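N-acetyltransferase family protein (PDB 3LNB) catalyses acetyl transfer from acetyl-coenzyme A to arylamine substrates and thereby inactivates the sulfonamide antibiotic sulfamethoxazole. Local coordinates at residues A[115-120]-A[139-144]; A[150-155]-A[162-167]. The protein carries 1 engineered substitution. All blocks are in the same frame, centred on the assembly; numbering follows the deposited sequence.

Contact 1: residues A[115-120]-A[139-144]; sequences FQVYKV and VIIILH
The ring of Tyr118 lies over Ile142, whose CB stands 3.8 Å from the ring centroid and 21° off its normal, a CH-pi contact displaced toward the rim. The ring reaches its neighbour because CG of Tyr118 sits between the backbone N and the carbonyl carbon (chi1 63°), and the ring leans across to the partner strand; CG2 of Ile142 touches CZ and OH. On the same side of the sheet Val120 meets two isoleucines: its CG1 packs on CG1 of Ile142, while its CG2 presses on CG1 of Ile140 at 3.3 Å, tighter than usual for two carbons. The other side is knit by Leu143, whose CD1 touches both CB of Phe115 (3.5 Å) and CG1 of Val117 (3.3 Å, again tight), and by CG2 of Ile141 against CB of Val117.

Behind these side chains is an antiparallel pairing in which Tyr118 with Ile142 and Val120 with Ile140 are hydrogen-bonded pairs. The bond from Ile142 N to Tyr118 O is 2.8 Å and almost straight; its return, Tyr118 N to Ile142 O, is longer and more bent. At Gln116 the bonding changes: His144 N gives to Gln116 O, but in the other direction a water bridges Gln116 N and His144 O. There the Gln116 amide runs alongside the His144 imidazole, planes 72° apart, and Asp149 holds ND1 of that histidine.

The two strands form the hairpin 116-126/131-145 within the large antiparallel sheet. Helix 99-112 covers the face of Val117 and Ile141 through Tyr107, Met111 and Leu106, and Lys119 makes a cation-pi contact with Tyr107. Strands 216-225 and 148-152 flank the hairpin.

Contact 2: residues A[150-155]-A[162-167]; sequences YVIDAG and LHPVPF. With FMT (formic acid), chain C.
Tyr150 leans across Pro164 and Pro166, its CD2 and CE2 meeting the two prolines obliquely: CD2 approaches CB of Pro164 at 3.6 Å and CE2 lies 3.9 Å from CB of Pro166. With CG beside the backbone N (chi1 -60°), the side chain is carried across the two prolines, not along them. Ile152 comes to Pro164 differently, side by side and pointing the same way, so that CB of this proline touches both the Tyr150 ring and CD1 of Ile152. Phe167 turns its ring edge to the backbone of Tyr150 and Val151, and its CE1 meets CG2 of Val151 at 3.7 Å, the two side chains crossing at about a right angle.

Between these groups, Val151 and Val165 form a hydrogen-bonded antiparallel pair: Val151 N gives to Val165 O at 2.8 Å, and Val165 N gives back to Val151 O at 3.0 Å. Beyond it the segments diverge and water takes over. One water joins Val151 O, Asp153 N and His163 O; another links Asp153 O to Leu162 N. NE2 of His163 donates to O1 of a formic acid molecule, probably from the crystallisation liquor, 2.9 Å away and in the ring plane, while Asp56 takes its ND1.

Just past the strand, Asp153 accepts at OD1 from Gly155 N in an Asx turn, and from Asn103. OD2 is hydrogen-bonded to His138 NE2. This fixing of the carboxylate is consistent with Asp153 being the aspartate of the Cys99-His138-Asp153 triad expected of arylamine N-acetyltransferases, while Gly155 just beyond it touches coenzyme A.

Contacts 1 and 2 lie side by side in one antiparallel sheet, joined because strand 131-145 pairs with strand 148-152: Ile141 O probably accepts from Ile152 N, and Leu143 O from Tyr150 N. Contact 1, with more of its residues buried, joins two long strands in the sheet interior and is held by five backbone hydrogen bonds and by apolar side chains, mostly aliphatic, on both faces. At the sheet's end within this chain, contact 2 has one two-bond pair, with prolines and bridging waters continuing the join. CD1 of Ile142 on CZ of Phe167 carries the apolar layer from one to the other, while Ile140 packs against Asp153, bringing the hairpin up to the probable active site.

Contact 1: residues A[115-120]-A[139-144]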
loop_
_atom_site.group_PDB
_atom_site.type_symbol
_atom_site.label_atom_id
_atom_site.label_comp_id
_atom_site.label_asym_id
_atom_site.label_seq_id
_atom_site.Cartn_x
_atom_site.Cartn_y
_atom_site.Cartn_z
ATOM N N PHE A 115 -15.734 -6.843 8.701
ATOM C CA PHE A 115 -15.506 -7.638 7.498
ATOM C C PHE A 115 -14.727 -8.895 7.854
ATOM O O PHE A 115 -14.039 -8.941 8.875
ATOM C CB PHE A 115 -14.708 -6.862 6.445
ATOM C CG PHE A 115 -15.494 -5.789 5.745
ATOM C CD1 PHE A 115 -15.573 -4.507 6.273
ATOM C CD2 PHE A 115 -16.156 -6.066 4.554
ATOM C CE1 PHE A 115 -16.300 -3.508 5.624
ATOM C CE2 PHE A 115 -16.890 -5.079 3.895
ATOM C CZ PHE A 115 -16.964 -3.797 4.429
ATOM N N GLN A 116 -14.856 -9.913 7.007
ATOM C CA GLN A 116 -14.135 -11.168 7.178
ATOM C C GLN A 116 -12.820 -10.957 6.423
ATOM O O GLN A 116 -12.740 -11.185 5.210
ATOM C CB GLN A 116 -14.904 -12.331 6.541
ATOM C CG GLN A 116 -16.181 -12.739 7.246
ATOM C CD GLN A 116 -16.916 -13.843 6.491
ATOM O OE1 GLN A 116 -17.903 -13.591 5.796
ATOM N NE2 GLN A 116 -16.422 -15.072 6.610
ATOM N N VAL A 117 -11.797 -10.507 7.136
ATOM C CA VAL A 117 -10.513 -10.248 6.514
ATOM C C VAL A 117 -9.345 -10.850 7.268
ATOM O O VAL A 117 -9.443 -11.134 8.457
ATOM C CB VAL A 117 -10.255 -8.730 6.399
ATOM C CG1 VAL A 117 -11.238 -8.098 5.424
ATOM C CG2 VAL A 117 -10.384 -8.078 7.770
ATOM N N TYR A 118 -8.247 -11.064 6.555
ATOM C CA TYR A 118 -7.015 -11.558 7.157
ATOM C C TYR A 118 -5.841 -11.129 6.283
ATOM O O TYR A 118 -6.006 -10.856 5.091
ATOM C CB TYR A 118 -7.030 -13.085 7.359
ATOM C CG TYR A 118 -7.118 -13.932 6.113
ATOM C CD1 TYR A 118 -8.352 -14.236 5.533
ATOM C CD2 TYR A 118 -5.960 -14.461 5.528
ATOM C CE1 TYR A 118 -8.433 -15.052 4.401
ATOM C CE2 TYR A 118 -6.029 -15.275 4.398
ATOM C CZ TYR A 118 -7.263 -15.567 3.841
ATOM O OH TYR A 118 -7.324 -16.376 2.735
ATOM N N LYS A 119 -4.664 -11.043 6.894
ATOM C CA LYS A 119 -3.456 -10.626 6.201
ATOM C C LYS A 119 -2.657 -11.825 5.707
ATOM O O LYS A 119 -2.682 -12.890 6.325
ATOM C CB LYS A 119 -2.567 -9.801 7.145
ATOM C CG LYS A 119 -3.237 -8.574 7.750
ATOM C CD LYS A 119 -2.295 -7.815 8.685
ATOM C CE LYS A 119 -2.025 -8.575 9.976
ATOM N NZ LYS A 119 -3.270 -8.795 10.758
ATOM N N VAL A 120 -1.954 -11.645 4.590
ATOM C CA VAL A 120 -1.105 -12.697 4.031
ATOM C C VAL A 120 0.146 -12.029 3.484
ATOM O O VAL A 120 0.138 -10.843 3.171
ATOM C CB VAL A 120 -1.792 -13.484 2.877
ATOM C CG1 VAL A 120 -3.105 -14.083 3.354
ATOM C CG2 VAL A 120 -2.001 -12.581 1.665
ATOM N N VAL A 139 2.625 -7.084 2.162
ATOM C CA VAL A 139 1.549 -7.554 3.020
ATOM C C VAL A 139 0.242 -7.053 2.427
ATOM O O VAL A 139 0.103 -5.863 2.140
ATOM C CB VAL A 139 1.687 -7.002 4.461
ATOM C CG1 VAL A 139 0.447 -7.351 5.271
ATOM C CG2 VAL A 139 2.944 -7.567 5.126
ATOM N N ILE A 140 -0.705 -7.964 2.232
ATOM C CA ILE A 140 -2.001 -7.606 1.670
ATOM C C ILE A 140 -3.129 -8.208 2.487
ATOM O O ILE A 140 -2.891 -8.996 3.401
ATOM C CB ILE A 140 -2.142 -8.082 0.213
ATOM C CG1 ILE A 140 -2.057 -9.605 0.150
ATOM C CG2 ILE A 140 -1.051 -7.448 -0.648
ATOM C CD1 ILE A 140 -2.202 -10.168 -1.248
ATOM N N ILE A 141 -4.356 -7.827 2.142
ATOM C CA ILE A 141 -5.549 -8.301 2.830
ATOM C C ILE A 141 -6.413 -9.179 1.937
ATOM O O ILE A 141 -6.603 -8.884 0.759
ATOM C CB ILE A 141 -6.432 -7.110 3.293
ATOM C CG1 ILE A 141 -5.702 -6.292 4.360
ATOM C CG2 ILE A 141 -7.765 -7.617 3.821
ATOM C CD1 ILE A 141 -6.356 -4.951 4.641
ATOM N N ILE A 142 -6.930 -10.264 2.502
ATOM C CA ILE A 142 -7.827 -11.142 1.765
ATOM C C ILE A 142 -9.181 -10.991 2.457
ATOM O O ILE A 142 -9.290 -11.171 3.667
ATOM C CB ILE A 142 -7.372 -12.619 1.818
ATOM C CG1 ILE A 142 -5.983 -12.760 1.188
ATOM C CG2 ILE A 142 -8.381 -13.502 1.097
ATOM C CD1 ILE A 142 -5.902 -12.281 -0.250
ATOM N N LEU A 143 -10.199 -10.633 1.682
ATOM C CA LEU A 143 -11.546 -10.430 2.203
ATOM C C LEU A 143 -12.514 -11.475 1.672
ATOM O O LEU A 143 -12.526 -11.764 0.473
ATOM C CB LEU A 143 -12.073 -9.041 1.803
ATOM C CG LEU A 143 -13.588 -8.839 1.997
ATOM C CD1 LEU A 143 -13.880 -8.574 3.462
ATOM C CD2 LEU A 143 -14.092 -7.681 1.149
ATOM N N HIS A 144 -13.321 -12.035 2.568
ATOM C CA HIS A 144 -14.319 -13.016 2.169
ATOM C C HIS A 144 -15.672 -12.333 2.277
ATOM O O HIS A 144 -16.067 -11.893 3.357
ATOM C CB HIS A 144 -14.303 -14.244 3.080
ATOM C CG HIS A 144 -15.098 -15.390 2.539
ATOM N ND1 HIS A 144 -14.696 -16.115 1.437
ATOM C CD2 HIS A 144 -16.303 -15.890 2.898
ATOM C CE1 HIS A 144 -15.620 -17.011 1.139
ATOM N NE2 HIS A 144 -16.606 -16.895 2.010
HETATM O O HOH W 1 -16.579 -9.777 4.929
#

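Contact 2: residues A[150-155]-A[162-167]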
loop_
_atom_site.group_PDB
_atom_site.type_symbol
_atom_site.label_atom_id
_atom_site.label_comp_id
_atom_site.label_asym_id
_atom_site.label_seq_id
_atom_site.Cartn_x
_atom_site.Cartn_y
_atom_site.Cartn_z
ATOM N N TYR A 150 -11.591 -11.740 -2.161
ATOM C CA TYR A 150 -11.052 -10.584 -2.860
ATOM C C TYR A 150 -9.730 -10.177 -2.258
ATOM O O TYR A 150 -9.488 -10.371 -1.066
ATOM C CB TYR A 150 -11.978 -9.377 -2.745
ATOM C CG TYR A 150 -13.361 -9.574 -3.296
ATOM C CD1 TYR A 150 -14.306 -10.327 -2.605
ATOM C CD2 TYR A 150 -13.735 -8.990 -4.506
ATOM C CE1 TYR A 150 -15.592 -10.494 -3.100
ATOM C CE2 TYR A 150 -15.016 -9.148 -5.014
ATOM C CZ TYR A 150 -15.940 -9.900 -4.304
ATOM O OH TYR A 150 -17.212 -10.046 -4.789
ATOM N N VAL A 151 -8.867 -9.613 -3.090
ATOM C CA VAL A 151 -7.599 -9.101 -2.595
ATOM C C VAL A 151 -7.867 -7.624 -2.321
ATOM O O VAL A 151 -8.446 -6.924 -3.154
ATOM C CB VAL A 151 -6.457 -9.219 -3.641
ATOM C CG1 VAL A 151 -5.308 -8.261 -3.276
ATOM C CG2 VAL A 151 -5.943 -10.657 -3.684
ATOM N N ILE A 152 -7.475 -7.168 -1.140
ATOM C CA ILE A 152 -7.637 -5.769 -0.761
ATOM C C ILE A 152 -6.207 -5.291 -0.581
ATOM O O ILE A 152 -5.503 -5.760 0.314
ATOM C CB ILE A 152 -8.391 -5.612 0.581
ATOM C CG1 ILE A 152 -9.756 -6.303 0.510
ATOM C CG2 ILE A 152 -8.583 -4.125 0.898
ATOM C CD1 ILE A 152 -10.677 -5.735 -0.550
ATOM N N ASP A 153 -5.768 -4.372 -1.432
ATOM C CA ASP A 153 -4.398 -3.894 -1.341
ATOM C C ASP A 153 -4.263 -2.386 -1.502
ATOM O O ASP A 153 -4.528 -1.837 -2.565
ATOM C CB ASP A 153 -3.544 -4.601 -2.395
ATOM C CG ASP A 153 -2.053 -4.338 -2.225
ATOM O OD1 ASP A 153 -1.669 -3.538 -1.343
ATOM O OD2 ASP A 153 -1.268 -4.945 -2.985
ATOM N N ALA A 154 -3.843 -1.726 -0.431
ATOM C CA ALA A 154 -3.653 -0.283 -0.452
ATOM C C ALA A 154 -2.180 0.033 -0.244
ATOM O O ALA A 154 -1.822 1.173 0.041
ATOM C CB ALA A 154 -4.482 0.370 0.645
ATOM N N GLY A 155 -1.325 -0.976 -0.391
ATOM C CA GLY A 155 0.096 -0.758 -0.179
ATOM C C GLY A 155 1.024 -0.924 -1.371
ATOM O O GLY A 155 2.242 -0.854 -1.211
ATOM N N LEU A 162 -7.461 0.149 -6.275
ATOM C CA LEU A 162 -8.532 1.057 -5.864
ATOM C C LEU A 162 -9.925 0.417 -5.860
ATOM O O LEU A 162 -10.940 1.113 -5.827
ATOM C CB LEU A 162 -8.527 2.305 -6.749
ATOM C CG LEU A 162 -7.208 3.083 -6.785
ATOM C CD1 LEU A 162 -7.378 4.322 -7.656
ATOM C CD2 LEU A 162 -6.778 3.478 -5.365
ATOM N N HIS A 163 -9.955 -0.912 -5.897
ATOM C CA HIS A 163 -11.193 -1.704 -5.863
ATOM C C HIS A 163 -10.805 -3.111 -5.419
ATOM O O HIS A 163 -9.680 -3.551 -5.650
ATOM C CB HIS A 163 -11.822 -1.856 -7.259
ATOM C CG HIS A 163 -12.125 -0.566 -7.949
ATOM N ND1 HIS A 163 -13.218 0.212 -7.631
ATOM C CD2 HIS A 163 -11.473 0.086 -8.940
ATOM C CE1 HIS A 163 -13.226 1.287 -8.398
ATOM N NE2 HIS A 163 -12.178 1.234 -9.200
ATOM N N PRO A 164 -11.722 -3.833 -4.760
ATOM C CA PRO A 164 -11.353 -5.190 -4.358
ATOM C C PRO A 164 -11.096 -5.954 -5.656
ATOM O O PRO A 164 -11.800 -5.738 -6.641
ATOM C CB PRO A 164 -12.612 -5.690 -3.654
ATOM C CG PRO A 164 -13.174 -4.451 -3.052
ATOM C CD PRO A 164 -12.998 -3.426 -4.146
ATOM N N VAL A 165 -10.093 -6.828 -5.673
ATOM C CA VAL A 165 -9.800 -7.601 -6.879
ATOM C C VAL A 165 -10.275 -9.031 -6.629
ATOM O O VAL A 165 -9.720 -9.745 -5.797
ATOM C CB VAL A 165 -8.294 -7.584 -7.197
ATOM C CG1 VAL A 165 -8.043 -8.186 -8.578
ATOM C CG2 VAL A 165 -7.771 -6.147 -7.135
ATOM N N PRO A 166 -11.308 -9.467 -7.362
ATOM C CA PRO A 166 -11.875 -10.809 -7.212
ATOM C C PRO A 166 -11.006 -11.968 -7.650
ATOM O O PRO A 166 -10.366 -11.911 -8.698
ATOM C CB PRO A 166 -13.162 -10.728 -8.026
ATOM C CG PRO A 166 -12.750 -9.834 -9.175
ATOM C CD PRO A 166 -11.964 -8.737 -8.465
ATOM N N PHE A 167 -11.003 -13.021 -6.835
ATOM C CA PHE A 167 -10.255 -14.237 -7.131
ATOM C C PHE A 167 -10.849 -14.897 -8.379
ATOM O O PHE A 167 -10.196 -15.713 -9.028
ATOM C CB PHE A 167 -10.351 -15.226 -5.963
ATOM C CG PHE A 167 -9.348 -14.991 -4.869
ATOM C CD1 PHE A 167 -9.179 -13.729 -4.312
ATOM C CD2 PHE A 167 -8.605 -16.055 -4.361
ATOM C CE1 PHE A 167 -8.285 -13.524 -3.258
ATOM C CE2 PHE A 167 -7.705 -15.865 -3.304
ATOM C CZ PHE A 167 -7.547 -14.596 -2.754
HETATM C C FMT C . -10.683 4.373 -10.111
HETATM O O1 FMT C . -11.342 3.560 -10.731
HETATM O O2 FMT C . -9.691 5.037 -10.727
HETATM O O HOH W 2 -7.424 -4.010 -3.712
HETATM O O HOH W 3 -6.090 0.160 -3.837
#